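EH1AB1 (Metagenome, PDB 6I8F) probably hydrolyses carboxylic esters, as an ester hydrolase of the alpha/beta hydrolase fold recovered from the metagenome of Lake Arreo. Local coordinates at residues L16-E19 and T20-L23; M27-A30 and T31-G34; D147-A150 and A151-I155; A321-G324 and A325-T329. One frame throughout, in Å; residues are numbered along the deposited sequence.

Contact 1: L16-E19 and T20-L23; sequences LLPE and TRNL
The first turn of helix 18-32 begins here, with L17 at the N-cap position and P18 as the first helical residue. R21 folds back over this start: its chain bends at chi3 (-55°) and carries the guanidinium past the P18 ring to the carbonyl of L16, the residue before the cap. NH2 of R21 gives a hydrogen bond to L16 O at 2.6 Å, with an N-H...O angle of 163°. The oxygen sits at the guanidinium edge, close to its plane, while P18 CA lies against one face, offset toward the rim. The backbone N of R21 bonds to L17 O (3.0 Å), so one residue ties down two consecutive carbonyls. N22 N follows to P18 O at 2.8 Å, and L23 N to E19 O.

On another side of the turn, a water donates both to OE2 of E19 (2.7 Å) and to OG1 of T20 (2.8 Å). E19 reaches it with CG set between its backbone N and carbonyl carbon (chi1 66°) and the rest of the chain extended. Its carboxylate also accepts from the backbone N of S310 and of Q311 at the start of helix 310-327, and T20 OG1 is bonded to G297 O. T20 CG2 meets L16 CD2 at 3.9 Å. The arrangement is that of a helix N-terminus with proline in the first turn, docked on strand 298-299 and the loops beside it.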
loop_
_atom_site.group_PDB
_atom_site.type_symbol
_atom_site.label_atom_id
_atom_site.label_comp_id
_atom_site.label_asym_id
_atom_site.label_seq_id
_atom_site.Cartn_x
_atom_site.Cartn_y
_atom_site.Cartn_z
ATOM N N LEU A 16 15.458 16.038 -2.519
ATOM C CA LEU A 16 14.161 16.517 -3.000
ATOM C C LEU A 16 14.043 16.268 -4.504
ATOM O O LEU A 16 15.015 16.434 -5.242
ATOM C CB LEU A 16 14.023 18.013 -2.712
ATOM C CG LEU A 16 14.077 18.406 -1.241
ATOM C CD1 LEU A 16 14.397 19.883 -1.086
ATOM C CD2 LEU A 16 12.766 18.056 -0.559
ATOM N N LEU A 17 12.839 15.890 -4.941
ATOM C CA LEU A 17 12.552 15.751 -6.349
ATOM C C LEU A 17 12.588 17.125 -7.012
ATOM O O LEU A 17 12.283 18.139 -6.385
ATOM C CB LEU A 17 11.175 15.108 -6.533
ATOM C CG LEU A 17 11.038 13.657 -6.083
ATOM C CD1 LEU A 17 9.566 13.258 -6.036
ATOM C CD2 LEU A 17 11.813 12.736 -7.014
ATOM N N PRO A 18 12.926 17.196 -8.316
ATOM C CA PRO A 18 12.869 18.453 -9.062
ATOM C C PRO A 18 11.582 19.268 -8.846
ATOM O O PRO A 18 11.669 20.462 -8.542
ATOM C CB PRO A 18 12.990 17.992 -10.522
ATOM C CG PRO A 18 13.822 16.734 -10.439
ATOM C CD PRO A 18 13.409 16.073 -9.136
ATOM N N GLU A 19 10.407 18.634 -8.992
ATOM C CA GLU A 19 9.115 19.359 -8.862
ATOM C C GLU A 19 8.986 19.956 -7.453
ATOM O O GLU A 19 8.424 21.033 -7.271
ATOM C CB GLU A 19 7.922 18.463 -9.216
ATOM C CG GLU A 19 7.682 17.292 -8.255
ATOM C CD GLU A 19 6.408 16.504 -8.525
ATOM O OE1 GLU A 19 5.875 16.626 -9.654
ATOM O OE2 GLU A 19 5.917 15.808 -7.591
ATOM N N THR A 20 9.513 19.251 -6.452
ATOM C CA THR A 20 9.471 19.710 -5.076
ATOM C C THR A 20 10.344 20.965 -4.916
ATOM O O THR A 20 9.884 21.988 -4.418
ATOM C CB THR A 20 9.902 18.608 -4.097
ATOM O OG1 THR A 20 9.226 17.390 -4.422
ATOM C CG2 THR A 20 9.616 18.988 -2.663
ATOM N N ARG A 21 11.610 20.851 -5.314
ATOM C CA ARG A 21 12.568 21.977 -5.342
ATOM C C ARG A 21 11.943 23.181 -6.066
ATOM O O ARG A 21 11.987 24.300 -5.563
ATOM C CB ARG A 21 13.875 21.552 -6.019
ATOM C CG ARG A 21 15.109 21.740 -5.148
ATOM C CD ARG A 21 16.348 21.036 -5.679
ATOM N NE ARG A 21 16.167 19.604 -5.912
ATOM C CZ ARG A 21 16.398 18.990 -7.071
ATOM N NH1 ARG A 21 16.806 19.682 -8.122
ATOM N NH2 ARG A 21 16.237 17.685 -7.175
ATOM N N ASN A 22 11.358 22.932 -7.244
ATOM C CA ASN A 22 10.729 23.981 -8.049
ATOM C C ASN A 22 9.649 24.685 -7.226
ATOM O O ASN A 22 9.596 25.921 -7.224
ATOM C CB ASN A 22 10.171 23.459 -9.374
ATOM C CG ASN A 22 11.258 23.146 -10.381
ATOM O OD1 ASN A 22 12.406 23.562 -10.216
ATOM N ND2 ASN A 22 10.912 22.405 -11.421
ATOM N N LEU A 23 8.810 23.918 -6.517
ATOM C CA LEU A 23 7.746 24.531 -5.715
ATOM C C LEU A 23 8.347 25.362 -4.572
ATOM O O LEU A 23 7.834 26.437 -4.246
ATOM C CB LEU A 23 6.794 23.476 -5.143
ATOM C CG LEU A 23 5.659 24.060 -4.301
ATOM C CD1 LEU A 23 4.795 25.000 -5.138
ATOM C CD2 LEU A 23 4.798 22.976 -3.672
HETATM O O HOH W 1 6.756 16.136 -5.028
#

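Contact 2: M27-A30 and T31-G34; sequences MDAA and TRGG
M27 O is gripped by two donors from T31: the backbone N, at 3.1 Å with an N-H...O angle of 141°, and the hydroxyl OG1, also 3.1 Å away. They reach the oxygen from opposite faces of the carbonyl plane. The hydroxyl gets there because T31 OG1 stands anti to its own carbonyl carbon, beside the backbone N (chi1 -60°), which directs it back down the helix to the residue four positions earlier. A threonine hydroxyl sharing an i-4 carbonyl with its own N-H in this way is a common helical arrangement.

Residues 27-34, all exposed at the protein surface, carry the C-terminal end of helix 18-32, and the backbone bonding changes as the chain leaves it. R32 N makes a 3.0 Å bond to A29 O, keeping only a weak one to D28 O, and G33 N bonds to A30 O at 3.1 Å. Both stronger bonds are of the i-3 kind, with the donor well above the carbonyl plane, as in a tightened last turn. G34 then departs with positive phi.

On the outside of this turn D28 and R32, four residues apart, form a salt bridge, OD2 of D28 lying 3.3 Å from NH1 of R32. The carboxylate and guanidinium planes are 77° apart. Because OD2 lies over one face of the guanidinium, well out of its plane, no N-H points at it and the attraction is between charges only.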
loop_
_atom_site.group_PDB
_atom_site.type_symbol
_atom_site.label_atom_id
_atom_site.label_comp_id
_atom_site.label_asym_id
_atom_site.label_seq_id
_atom_site.Cartn_x
_atom_site.Cartn_y
_atom_site.Cartn_z
ATOM N N MET A 27 7.790 29.322 -3.555
ATOM C CA MET A 27 7.370 29.838 -2.264
ATOM C C MET A 27 8.403 30.854 -1.751
ATOM O O MET A 27 8.042 31.855 -1.129
ATOM C CB MET A 27 7.199 28.693 -1.266
ATOM C CG MET A 27 6.030 27.786 -1.620
ATOM S SD MET A 27 6.014 26.238 -0.671
ATOM C CE MET A 27 4.300 25.761 -0.879
ATOM N N ASP A 28 9.685 30.608 -2.046
ATOM C CA ASP A 28 10.761 31.509 -1.655
ATOM C C ASP A 28 10.613 32.851 -2.388
ATOM O O ASP A 28 10.722 33.910 -1.766
ATOM C CB ASP A 28 12.138 30.893 -1.901
ATOM C CG ASP A 28 13.275 31.854 -1.596
ATOM O OD1 ASP A 28 13.346 32.327 -0.442
ATOM O OD2 ASP A 28 14.065 32.145 -2.523
ATOM N N ALA A 29 10.376 32.798 -3.707
ATOM C CA ALA A 29 10.175 34.002 -4.525
ATOM C C ALA A 29 9.006 34.818 -3.957
ATOM O O ALA A 29 9.126 36.032 -3.761
ATOM C CB ALA A 29 9.948 33.633 -5.971
ATOM N N ALA A 30 7.894 34.134 -3.656
ATOM C CA ALA A 30 6.700 34.783 -3.111
ATOM C C ALA A 30 7.048 35.545 -1.825
ATOM O O ALA A 30 6.523 36.627 -1.600
ATOM C CB ALA A 30 5.601 33.773 -2.870
ATOM N N THR A 31 7.954 34.997 -1.007
ATOM C CA THR A 31 8.339 35.641 0.262
ATOM C C THR A 31 9.073 36.967 0.017
ATOM O O THR A 31 8.981 37.889 0.823
ATOM C CB THR A 31 9.248 34.753 1.118
ATOM O OG1 THR A 31 8.557 33.542 1.418
ATOM C CG2 THR A 31 9.659 35.429 2.406
ATOM N N ARG A 32 9.824 37.047 -1.079
ATOM C CA ARG A 32 10.598 38.231 -1.394
ATOM C C ARG A 32 9.707 39.282 -2.072
ATOM O O ARG A 32 10.149 40.399 -2.313
ATOM C CB ARG A 32 11.800 37.843 -2.256
ATOM C CG ARG A 32 12.826 37.000 -1.512
ATOM C CD ARG A 32 14.174 37.078 -2.192
ATOM N NE ARG A 32 14.057 36.531 -3.534
ATOM C CZ ARG A 32 14.571 35.369 -3.920
ATOM N NH1 ARG A 32 15.681 34.919 -3.358
ATOM N NH2 ARG A 32 13.966 34.661 -4.861
ATOM N N GLY A 33 8.458 38.912 -2.372
ATOM C CA GLY A 33 7.453 39.827 -2.908
ATOM C C GLY A 33 6.976 40.843 -1.882
ATOM O O GLY A 33 6.302 41.807 -2.240
ATOM N N GLY A 34 7.278 40.595 -0.600
ATOM C CA GLY A 34 7.119 41.587 0.466
ATOM C C GLY A 34 5.730 41.606 1.087
ATOM O O GLY A 34 5.381 42.563 1.768
#

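Contact 3: D147-A150 and A151-I155; sequences DGIA and AFRHI
The side-chain packing is a methyl group against a charged plane: CG2 of I149 lies against one face of the R153 guanidinium, offset toward the rim, 3.7 Å from both CZ and NH1 of R153. The two side chains run side by side and point the same way. CG2 of I149 is anti to its backbone N, while R153 has CG anti to its carbonyl carbon (chi1 -71°) and is extended from there to NE, which lays the arginine along the isoleucine branch.

The backbone hydrogen bonds are regular alpha-helical ones: the N-H groups of A151, F152, R153 and H154 each bond to the carbonyl four residues back. That of R153, to I149 O at 3.0 Å, is nearly straight at 175°.

The charged ends find partners beyond the segments. NE of R153 forms a salt bridge with E193, and OD1 of D147 one with R134. A methionine in place of R153 would probably leave E193 without this opposite charge and I149 CG2 without its flat cover.

Helix 143-157 lies here between several elements: I149 and F152 pack on helix 176-190, F152 also meets strand 94-100, and A151 and I155 rest on strand 127-132. H154 stacks its ring with F72 of strand 66-73, joining the helix to the strand at the edge of the sheet within this chain.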
loop_
_atom_site.group_PDB
_atom_site.type_symbol
_atom_site.label_atom_id
_atom_site.label_comp_id
_atom_site.label_asym_id
_atom_site.label_seq_id
_atom_site.Cartn_x
_atom_site.Cartn_y
_atom_site.Cartn_z
ATOM N N ASP A 147 -16.811 17.535 16.132
ATOM C CA ASP A 147 -17.546 17.562 14.862
ATOM C C ASP A 147 -17.173 16.348 14.007
ATOM O O ASP A 147 -18.036 15.747 13.388
ATOM C CB ASP A 147 -17.284 18.857 14.088
ATOM C CG ASP A 147 -18.011 20.059 14.660
ATOM O OD1 ASP A 147 -17.839 21.157 14.111
ATOM O OD2 ASP A 147 -18.740 19.889 15.665
ATOM N N GLY A 148 -15.881 16.010 13.966
ATOM C CA GLY A 148 -15.405 14.875 13.161
ATOM C C GLY A 148 -16.071 13.579 13.599
ATOM O O GLY A 148 -16.576 12.798 12.789
ATOM N N ILE A 149 -16.073 13.368 14.913
ATOM C CA ILE A 149 -16.719 12.227 15.520
ATOM C C ILE A 149 -18.225 12.270 15.224
ATOM O O ILE A 149 -18.774 11.257 14.801
ATOM C CB ILE A 149 -16.401 12.152 17.024
ATOM C CG1 ILE A 149 -14.908 11.891 17.253
ATOM C CG2 ILE A 149 -17.265 11.097 17.704
ATOM C CD1 ILE A 149 -14.443 12.139 18.674
ATOM N N ALA A 150 -18.884 13.422 15.421
ATOM C CA ALA A 150 -20.349 13.496 15.224
ATOM C C ALA A 150 -20.703 13.198 13.756
ATOM O O ALA A 150 -21.704 12.546 13.481
ATOM C CB ALA A 150 -20.907 14.831 15.665
ATOM N N ALA A 151 -19.873 13.672 12.821
ATOM C CA ALA A 151 -20.106 13.432 11.382
ATOM C C ALA A 151 -20.107 11.926 11.076
ATOM O O ALA A 151 -20.996 11.418 10.370
ATOM C CB ALA A 151 -19.066 14.154 10.565
ATOM N N PHE A 152 -19.111 11.208 11.604
ATOM C CA PHE A 152 -19.003 9.771 11.363
ATOM C C PHE A 152 -20.190 9.023 11.985
ATOM O O PHE A 152 -20.813 8.175 11.334
ATOM C CB PHE A 152 -17.691 9.183 11.885
ATOM C CG PHE A 152 -17.710 7.680 11.820
ATOM C CD1 PHE A 152 -17.616 7.033 10.601
ATOM C CD2 PHE A 152 -17.950 6.923 12.953
ATOM C CE1 PHE A 152 -17.725 5.652 10.522
ATOM C CE2 PHE A 152 -18.049 5.541 12.876
ATOM C CZ PHE A 152 -17.929 4.908 11.661
ATOM N N ARG A 153 -20.496 9.321 13.253
ATOM C CA ARG A 153 -21.621 8.650 13.947
ATOM C C ARG A 153 -22.923 8.914 13.167
ATOM O O ARG A 153 -23.711 8.019 12.957
ATOM C CB ARG A 153 -21.737 9.128 15.399
ATOM C CG ARG A 153 -20.634 8.656 16.334
ATOM C CD ARG A 153 -20.904 9.059 17.777
ATOM N NE ARG A 153 -19.950 8.478 18.720
ATOM C CZ ARG A 153 -19.528 9.053 19.855
ATOM N NH1 ARG A 153 -19.869 10.301 20.143
ATOM N NH2 ARG A 153 -18.753 8.379 20.691
ATOM N N HIS A 154 -23.127 10.155 12.718
ATOM C CA HIS A 154 -24.368 10.542 12.030
ATOM C C HIS A 154 -24.513 9.808 10.685
ATOM O O HIS A 154 -25.589 9.301 10.346
ATOM C CB HIS A 154 -24.422 12.057 11.838
ATOM C CG HIS A 154 -25.660 12.510 11.141
ATOM N ND1 HIS A 154 -26.864 12.670 11.807
ATOM C CD2 HIS A 154 -25.898 12.793 9.842
ATOM C CE1 HIS A 154 -27.787 13.060 10.948
ATOM N NE2 HIS A 154 -27.217 13.147 9.733
ATOM N N ILE A 155 -23.437 9.783 9.894
ATOM C CA ILE A 155 -23.460 9.077 8.592
ATOM C C ILE A 155 -23.579 7.560 8.817
ATOM O O ILE A 155 -24.355 6.900 8.119
ATOM C CB ILE A 155 -22.249 9.477 7.738
ATOM C CG1 ILE A 155 -22.372 10.954 7.345
ATOM C CG2 ILE A 155 -22.115 8.553 6.534
ATOM C CD1 ILE A 155 -21.071 11.635 6.996
#

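Contact 4: A321-G324 and A325-T329; sequences AVMG and AHFGT
The F327 ring receives M323 obliquely, neither squarely over a face nor at an edge. CG of M323 is 3.9 Å from CD2 of F327, and SD stands 5.5 Å from the ring centroid, 66° off its normal, a Met-aromatic contact. M323 reaches it with CG anti to the backbone N (chi1 -178°). The neighbouring H326 ring has CE1 of F327 at its edge, in plane.

In the backbone, F327 N bonds to M323 O at 3.0 Å and H326 N to V322 O at 2.9 Å. Helix 310-327 closes with a Schellman motif: G328 turns away with positive phi, T329 N returns to G324 O at 2.9 Å, and G328 N makes a weak bond to A325 O. T329 OG1 comes within 3.3 Å of G324 CA, so a side chain at G324 would have little room; the hydroxyl itself is bonded to S124 O. The C-terminal carboxylate pairs with R125, and A321 packs on A321 of the second subunit.

An alanine at F327 is likely to remove the ring beside CG and SD of M323 and open a gap against A170. M323 and F327 face the central sheet, M323 touching L97 and A170 and F327 touching P95 and A170, on strands 94-100 and 169-174.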
loop_
_atom_site.group_PDB
_atom_site.type_symbol
_atom_site.label_atom_id
_atom_site.label_comp_id
_atom_site.label_asym_id
_atom_site.label_seq_id
_atom_site.Cartn_x
_atom_site.Cartn_y
_atom_site.Cartn_z
ATOM N N ALA A 321 -6.690 3.496 -4.593
ATOM C CA ALA A 321 -6.543 2.144 -5.090
ATOM C C ALA A 321 -6.598 1.150 -3.929
ATOM O O ALA A 321 -7.263 0.144 -4.020
ATOM C CB ALA A 321 -5.237 2.016 -5.834
ATOM N N VAL A 322 -5.875 1.450 -2.845
ATOM C CA VAL A 322 -5.797 0.561 -1.711
ATOM C C VAL A 322 -7.173 0.479 -1.024
ATOM O O VAL A 322 -7.608 -0.601 -0.616
ATOM C CB VAL A 322 -4.680 1.003 -0.749
ATOM C CG1 VAL A 322 -4.719 0.243 0.568
ATOM C CG2 VAL A 322 -3.305 0.899 -1.390
ATOM N N MET A 323 -7.839 1.628 -0.854
ATOM C CA MET A 323 -9.148 1.646 -0.223
ATOM C C MET A 323 -10.146 0.832 -1.069
ATOM O O MET A 323 -10.878 0.001 -0.538
ATOM C CB MET A 323 -9.686 3.067 -0.043
ATOM C CG MET A 323 -11.049 3.080 0.657
ATOM S SD MET A 323 -11.593 4.744 1.041
ATOM C CE MET A 323 -11.752 5.409 -0.614
ATOM N N GLY A 324 -10.177 1.091 -2.380
ATOM C CA GLY A 324 -11.078 0.390 -3.320
ATOM C C GLY A 324 -10.866 -1.112 -3.322
ATOM O O GLY A 324 -11.837 -1.901 -3.324
ATOM N N ALA A 325 -9.591 -1.511 -3.332
ATOM C CA ALA A 325 -9.193 -2.915 -3.240
ATOM C C ALA A 325 -9.697 -3.509 -1.922
ATOM O O ALA A 325 -10.220 -4.635 -1.887
ATOM C CB ALA A 325 -7.695 -3.044 -3.357
ATOM N N HIS A 326 -9.555 -2.746 -0.835
ATOM C CA HIS A 326 -9.984 -3.233 0.456
ATOM C C HIS A 326 -11.499 -3.491 0.433
ATOM O O HIS A 326 -11.959 -4.483 0.958
ATOM C CB HIS A 326 -9.575 -2.275 1.589
ATOM C CG HIS A 326 -9.927 -2.816 2.934
ATOM N ND1 HIS A 326 -9.175 -3.810 3.556
ATOM C CD2 HIS A 326 -10.969 -2.553 3.756
ATOM C CE1 HIS A 326 -9.740 -4.121 4.710
ATOM N NE2 HIS A 326 -10.835 -3.356 4.863
ATOM N N PHE A 327 -12.257 -2.593 -0.200
ATOM C CA PHE A 327 -13.715 -2.645 -0.188
ATOM C C PHE A 327 -14.282 -3.469 -1.354
ATOM O O PHE A 327 -15.509 -3.615 -1.452
ATOM C CB PHE A 327 -14.276 -1.214 -0.186
ATOM C CG PHE A 327 -14.247 -0.520 1.155
ATOM C CD1 PHE A 327 -14.358 -1.236 2.340
ATOM C CD2 PHE A 327 -14.163 0.858 1.232
ATOM C CE1 PHE A 327 -14.350 -0.590 3.569
ATOM C CE2 PHE A 327 -14.157 1.504 2.460
ATOM C CZ PHE A 327 -14.252 0.781 3.628
ATOM N N GLY A 328 -13.410 -3.997 -2.224
ATOM C CA GLY A 328 -13.803 -4.899 -3.315
ATOM C C GLY A 328 -14.465 -4.180 -4.483
ATOM O O GLY A 328 -15.337 -4.733 -5.106
ATOM N N THR A 329 -14.026 -2.956 -4.817
ATOM C CA THR A 329 -14.698 -2.193 -5.867
ATOM C C THR A 329 -14.063 -2.468 -7.238
ATOM O O THR A 329 -13.010 -3.080 -7.349
ATOM C CB THR A 329 -14.679 -0.690 -5.588
ATOM O OG1 THR A 329 -13.322 -0.265 -5.672
ATOM C CG2 THR A 329 -15.269 -0.345 -4.239
ATOM O OXT THR A 329 -14.616 -2.045 -8.265
#

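How the contacts relate
Along the chain the four contacts come in series, each on or at the end of a single helix. Contacts 1 and 2 share helix 18-32, one at its start and the other at its end, with centres 16 Å apart. Contact 3 lies on helix 143-157, and contact 4 closes helix 310-327 at the C-terminus; their centres are 22 Å apart, their nearest atoms about 9 Å. Contacts 3 and 4 both pack on strand 94-100 of the central sheet. The centres of contacts 1 and 3 are about 37 Å apart, on opposite sides of the chain's centre, but E19 of contact 1 reaches the start of the helix that contact 4 ends. The N-terminal helix is thereby joined to the hydrolase core, whereas contact 2 stays at the surface.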